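Local coordinates for Lmo1076 protein (Listeria monocytogenes serovar 1/2a, PDB 5JQC), which probably acts as a secreted autolysin with amidase activity in cell-wall turnover, the piece here carrying three of its GW modules, at residues N107-W121 against I168-K181. Numbering follows the deposited sequence. Where two conformers were deposited one is given.
With SO4 (sulfate ion), chain E.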
# COMPACT_ATOMS: atom_id res chain seq x y z
N ASN A 107 -0.83 -8.67 -5.76
CA ASN A 107 -1.88 -9.69 -5.79
C ASN A 107 -1.66 -10.66 -4.63
O ASN A 107 -1.26 -11.81 -4.80
CB ASN A 107 -1.92 -10.43 -7.13
CG ASN A 107 -2.97 -11.53 -7.16
OD1 ASN A 107 -4.05 -11.37 -6.58
ND2 ASN A 107 -2.65 -12.65 -7.80
N LEU A 108 -1.94 -10.20 -3.41
CA LEU A 108 -1.73 -11.00 -2.22
C LEU A 108 -3.05 -11.20 -1.51
O LEU A 108 -4.02 -10.48 -1.75
CB LEU A 108 -0.74 -10.32 -1.27
CG LEU A 108 0.53 -9.81 -1.95
CD1 LEU A 108 1.41 -9.04 -0.97
CD2 LEU A 108 1.26 -11.00 -2.54
N THR A 109 -3.08 -12.19 -0.62
CA THR A 109 -4.17 -12.30 0.32
C THR A 109 -3.61 -12.50 1.72
O THR A 109 -2.49 -12.99 1.90
CB THR A 109 -5.13 -13.46 -0.02
OG1 THR A 109 -4.57 -14.71 0.40
CG2 THR A 109 -5.40 -13.50 -1.51
N GLY A 110 -4.40 -12.12 2.71
CA GLY A 110 -3.98 -12.28 4.08
C GLY A 110 -5.14 -12.01 5.01
O GLY A 110 -6.27 -11.79 4.58
N LYS A 111 -4.83 -12.04 6.30
CA LYS A 111 -5.81 -11.79 7.35
C LYS A 111 -5.43 -10.48 8.04
O LYS A 111 -4.25 -10.26 8.35
CB LYS A 111 -5.85 -12.94 8.35
CG LYS A 111 -6.73 -12.67 9.57
CD LYS A 111 -7.03 -13.94 10.37
CE LYS A 111 -7.82 -14.94 9.52
NZ LYS A 111 -8.23 -16.14 10.33
N ILE A 112 -6.41 -9.61 8.25
CA ILE A 112 -6.18 -8.37 8.99
C ILE A 112 -6.09 -8.73 10.46
O ILE A 112 -7.09 -9.13 11.06
CB ILE A 112 -7.30 -7.36 8.74
CG1 ILE A 112 -7.30 -6.94 7.27
CG2 ILE A 112 -7.11 -6.17 9.67
CD1 ILE A 112 -8.47 -6.10 6.87
N THR A 113 -4.90 -8.62 11.04
CA THR A 113 -4.69 -9.01 12.42
C THR A 113 -4.45 -7.83 13.36
O THR A 113 -4.49 -8.01 14.58
CB THR A 113 -3.52 -9.99 12.54
OG1 THR A 113 -2.48 -9.60 11.63
CG2 THR A 113 -3.98 -11.40 12.22
N ALA A 114 -4.22 -6.63 12.83
CA ALA A 114 -4.13 -5.47 13.70
C ALA A 114 -4.87 -4.29 13.08
O ALA A 114 -4.38 -3.16 13.11
CB ALA A 114 -2.68 -5.11 14.00
N GLY A 115 -6.04 -4.54 12.49
CA GLY A 115 -6.84 -3.44 11.98
C GLY A 115 -7.31 -2.47 13.07
O GLY A 115 -7.53 -1.29 12.80
N SER A 116 -7.45 -2.95 14.30
CA SER A 116 -8.00 -2.11 15.36
C SER A 116 -6.96 -1.19 16.00
O SER A 116 -7.33 -0.37 16.84
CB SER A 116 -8.67 -2.97 16.43
OG SER A 116 -7.78 -3.97 16.87
N THR A 117 -5.68 -1.28 15.61
CA THR A 117 -4.63 -0.41 16.13
C THR A 117 -3.97 0.39 15.01
O THR A 117 -2.81 0.79 15.15
CB THR A 117 -3.58 -1.24 16.89
OG1 THR A 117 -2.89 -2.11 15.97
CG2 THR A 117 -4.25 -2.10 17.94
N ASN A 118 -4.67 0.59 13.89
CA ASN A 118 -4.21 1.38 12.76
C ASN A 118 -5.39 2.13 12.16
O ASN A 118 -6.50 1.59 12.07
CB ASN A 118 -3.58 0.51 11.65
CG ASN A 118 -2.21 0.03 12.00
OD1 ASN A 118 -1.23 0.80 11.91
ND2 ASN A 118 -2.10 -1.22 12.46
N GLY A 119 -5.14 3.35 11.73
CA GLY A 119 -6.15 4.11 11.03
C GLY A 119 -6.41 3.55 9.64
O GLY A 119 -5.66 2.75 9.10
N LEU A 120 -7.51 4.01 9.05
CA LEU A 120 -7.98 3.46 7.79
C LEU A 120 -8.14 4.61 6.81
O LEU A 120 -8.92 5.53 7.06
CB LEU A 120 -9.30 2.72 7.99
CG LEU A 120 -10.02 2.27 6.71
CD1 LEU A 120 -9.10 1.48 5.78
CD2 LEU A 120 -11.24 1.44 7.08
N TRP A 121 -7.43 4.54 5.69
CA TRP A 121 -7.22 5.71 4.85
C TRP A 121 -7.74 5.47 3.45
O TRP A 121 -7.78 4.32 2.98
CB TRP A 121 -5.74 6.09 4.78
CG TRP A 121 -5.14 6.44 6.12
CD1 TRP A 121 -4.61 5.57 7.03
CD2 TRP A 121 -5.01 7.74 6.69
NE1 TRP A 121 -4.16 6.26 8.13
CE2 TRP A 121 -4.40 7.59 7.94
CE3 TRP A 121 -5.37 9.03 6.26
CZ2 TRP A 121 -4.11 8.68 8.77
CZ3 TRP A 121 -5.09 10.10 7.08
CH2 TRP A 121 -4.47 9.92 8.32
N ILE A 168 -11.56 -1.46 0.20
CA ILE A 168 -11.89 -0.73 1.43
C ILE A 168 -11.07 0.55 1.56
O ILE A 168 -11.58 1.60 1.96
CB ILE A 168 -11.68 -1.64 2.64
CG1 ILE A 168 -12.53 -2.90 2.49
CG2 ILE A 168 -12.05 -0.91 3.91
CD1 ILE A 168 -14.02 -2.61 2.44
N GLY A 169 -9.79 0.48 1.24
CA GLY A 169 -8.92 1.62 1.50
C GLY A 169 -7.49 1.16 1.68
O GLY A 169 -7.07 0.16 1.09
N TRP A 170 -6.76 1.90 2.50
CA TRP A 170 -5.34 1.68 2.72
C TRP A 170 -5.08 1.47 4.20
O TRP A 170 -5.61 2.18 5.06
CB TRP A 170 -4.51 2.86 2.21
CG TRP A 170 -4.53 3.04 0.70
CD1 TRP A 170 -5.53 3.62 -0.05
CD2 TRP A 170 -3.49 2.69 -0.22
NE1 TRP A 170 -5.17 3.64 -1.37
CE2 TRP A 170 -3.93 3.07 -1.51
CE3 TRP A 170 -2.24 2.08 -0.08
CZ2 TRP A 170 -3.16 2.86 -2.65
CZ3 TRP A 170 -1.48 1.87 -1.22
CH2 TRP A 170 -1.94 2.27 -2.48
N LEU A 171 -4.23 0.49 4.49
CA LEU A 171 -3.96 0.10 5.86
C LEU A 171 -2.49 -0.27 5.96
O LEU A 171 -1.93 -0.83 5.01
CB LEU A 171 -4.87 -1.07 6.26
CG LEU A 171 -4.77 -1.62 7.68
CD1 LEU A 171 -5.15 -0.55 8.66
CD2 LEU A 171 -5.67 -2.86 7.85
N ASP A 172 -1.87 0.06 7.08
CA ASP A 172 -0.45 -0.23 7.22
C ASP A 172 -0.22 -1.74 7.07
O ASP A 172 -0.93 -2.56 7.64
CB ASP A 172 0.04 0.27 8.58
CG ASP A 172 1.57 0.25 8.72
OD1 ASP A 172 2.15 -0.86 8.73
OD2 ASP A 172 2.17 1.34 8.89
N ALA A 173 0.77 -2.08 6.24
CA ALA A 173 1.09 -3.48 5.98
C ALA A 173 1.35 -4.29 7.25
O ALA A 173 1.19 -5.52 7.23
CB ALA A 173 2.32 -3.55 5.07
N ARG A 174 1.78 -3.64 8.33
CA ARG A 174 1.99 -4.32 9.61
C ARG A 174 0.70 -4.83 10.22
O ARG A 174 0.75 -5.66 11.14
CB ARG A 174 2.69 -3.40 10.60
CG ARG A 174 4.13 -3.16 10.31
CD ARG A 174 4.66 -2.05 11.22
NE ARG A 174 4.09 -0.75 10.85
CZ ARG A 174 4.40 0.40 11.46
NH1 ARG A 174 5.27 0.39 12.46
NH2 ARG A 174 3.84 1.54 11.06
N ALA A 175 -0.45 -4.35 9.73
CA ALA A 175 -1.76 -4.81 10.19
C ALA A 175 -2.18 -6.14 9.58
O ALA A 175 -3.14 -6.75 10.07
CB ALA A 175 -2.82 -3.75 9.86
N PHE A 176 -1.51 -6.61 8.52
CA PHE A 176 -1.89 -7.82 7.81
C PHE A 176 -0.97 -8.99 8.15
O PHE A 176 0.24 -8.82 8.32
CB PHE A 176 -1.84 -7.64 6.30
CG PHE A 176 -2.71 -6.57 5.77
CD1 PHE A 176 -2.35 -5.24 5.91
CD2 PHE A 176 -3.85 -6.88 5.05
CE1 PHE A 176 -3.12 -4.24 5.37
CE2 PHE A 176 -4.64 -5.88 4.50
CZ PHE A 176 -4.28 -4.56 4.67
N HIS A 177 -1.56 -10.19 8.18
CA HIS A 177 -0.82 -11.45 8.11
C HIS A 177 -1.01 -11.97 6.69
O HIS A 177 -2.10 -12.42 6.33
CB HIS A 177 -1.34 -12.46 9.13
CG HIS A 177 -0.68 -13.80 9.02
ND1 HIS A 177 0.40 -14.16 9.80
CD2 HIS A 177 -0.94 -14.86 8.22
CE1 HIS A 177 0.77 -15.39 9.49
NE2 HIS A 177 -0.03 -15.84 8.53
N VAL A 178 0.06 -11.94 5.90
CA VAL A 178 -0.06 -12.34 4.50
C VAL A 178 0.11 -13.85 4.37
O VAL A 178 1.07 -14.43 4.92
CB VAL A 178 0.98 -11.60 3.63
CG1 VAL A 178 0.71 -11.89 2.15
CG2 VAL A 178 0.93 -10.10 3.92
N TYR A 179 -0.82 -14.49 3.66
CA TYR A 179 -0.70 -15.91 3.38
C TYR A 179 0.36 -16.15 2.33
O TYR A 179 0.50 -15.37 1.38
CB TYR A 179 -2.04 -16.49 2.91
CG TYR A 179 -3.16 -16.28 3.92
CD1 TYR A 179 -3.04 -16.75 5.21
CD2 TYR A 179 -4.33 -15.63 3.56
CE1 TYR A 179 -4.06 -16.57 6.12
CE2 TYR A 179 -5.34 -15.44 4.45
CZ TYR A 179 -5.21 -15.91 5.73
OH TYR A 179 -6.24 -15.74 6.63
N ASP A 180 1.13 -17.23 2.52
CA ASP A 180 2.00 -17.76 1.48
C ASP A 180 1.17 -18.28 0.33
O ASP A 180 0.16 -18.96 0.55
CB ASP A 180 2.85 -18.93 1.98
CG ASP A 180 3.69 -18.58 3.18
OD1 ASP A 180 4.28 -17.47 3.20
OD2 ASP A 180 3.79 -19.46 4.07
N LYS A 181 1.62 -18.02 -0.90
CA LYS A 181 1.02 -18.66 -2.08
C LYS A 181 1.51 -20.09 -2.23
O LYS A 181 2.64 -20.42 -1.84
CB LYS A 181 1.35 -17.90 -3.37
CG LYS A 181 0.82 -16.48 -3.40
CD LYS A 181 1.31 -15.79 -4.65
CE LYS A 181 0.60 -14.46 -4.88
NZ LYS A 181 -0.85 -14.68 -5.19
S SO4 E . 5.03 3.93 13.62
O1 SO4 E . 5.39 3.76 12.22
O2 SO4 E . 3.57 3.80 13.79
O3 SO4 E . 5.67 2.87 14.43
O4 SO4 E . 5.46 5.25 14.11
O HOH W 1 -0.50 -13.98 -0.48
O HOH W 2 -3.05 2.53 8.39
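Tyr179, which follows Val178, lies across the backbone of Gly110, anchored by its own N, which donates to Thr109 O (2.9 Å). CG stands anti to the carbonyl carbon (chi1 -58°), which brings the ring to Gly110. CB packs near Thr109 O, CD2 has Thr109 OG1 at the ring edge, 3.3 Å away, and also approaches Gly110 CA, and CE2 sits 3.5 Å from Gly110 C. Beyond CZ, Tyr179 OH nestles against Lys111 CB at 3.3 Å and against CE of the same lysine, whose chain bends at chi3; the hydroxyl is hydrogen-bonded to Asp144, and Lys111 NZ to Ser211 OG in the following GW module. Gly110 CA and Val178 CA come within 3.9 Å, a spacing with no room for a side chain at Gly110 beside His177 O.

The antiparallel strands are joined by Lys111 N to His177 O and a nearly straight return bond, His177 N to Lys111 O (2.7 Å, 178°). Ala175 O is gripped twice, by Thr113 N and Ala114 N, where the chain leaves the strand. On the Ile112 side of the sheet, Ile112 CG1 lies alongside Phe176, while CG2 meets Leu171 CD2; Phe176 in turn packs edge-to-face with Tyr159 and Phe161. Leu171 CD1 reaches Asn118 CB at 3.5 Å, and Asn118 turns its amide nitrogen back to Ala114 O. Further on, a water joins Gly119 O to Asp172 N, and Trp121 and Trp170 form one isolated antiparallel pair with two backbone bonds.

At the other end of segment 107-121, Lys181 NZ donates to Asn107 O (2.9 Å). Strands 166-172 and 176-178 are linked through a 3-10 turn at 173-175. Such closure of a small, strongly bent antiparallel sheet is characteristic of the SH3-like barrel of GW modules, here the middle one.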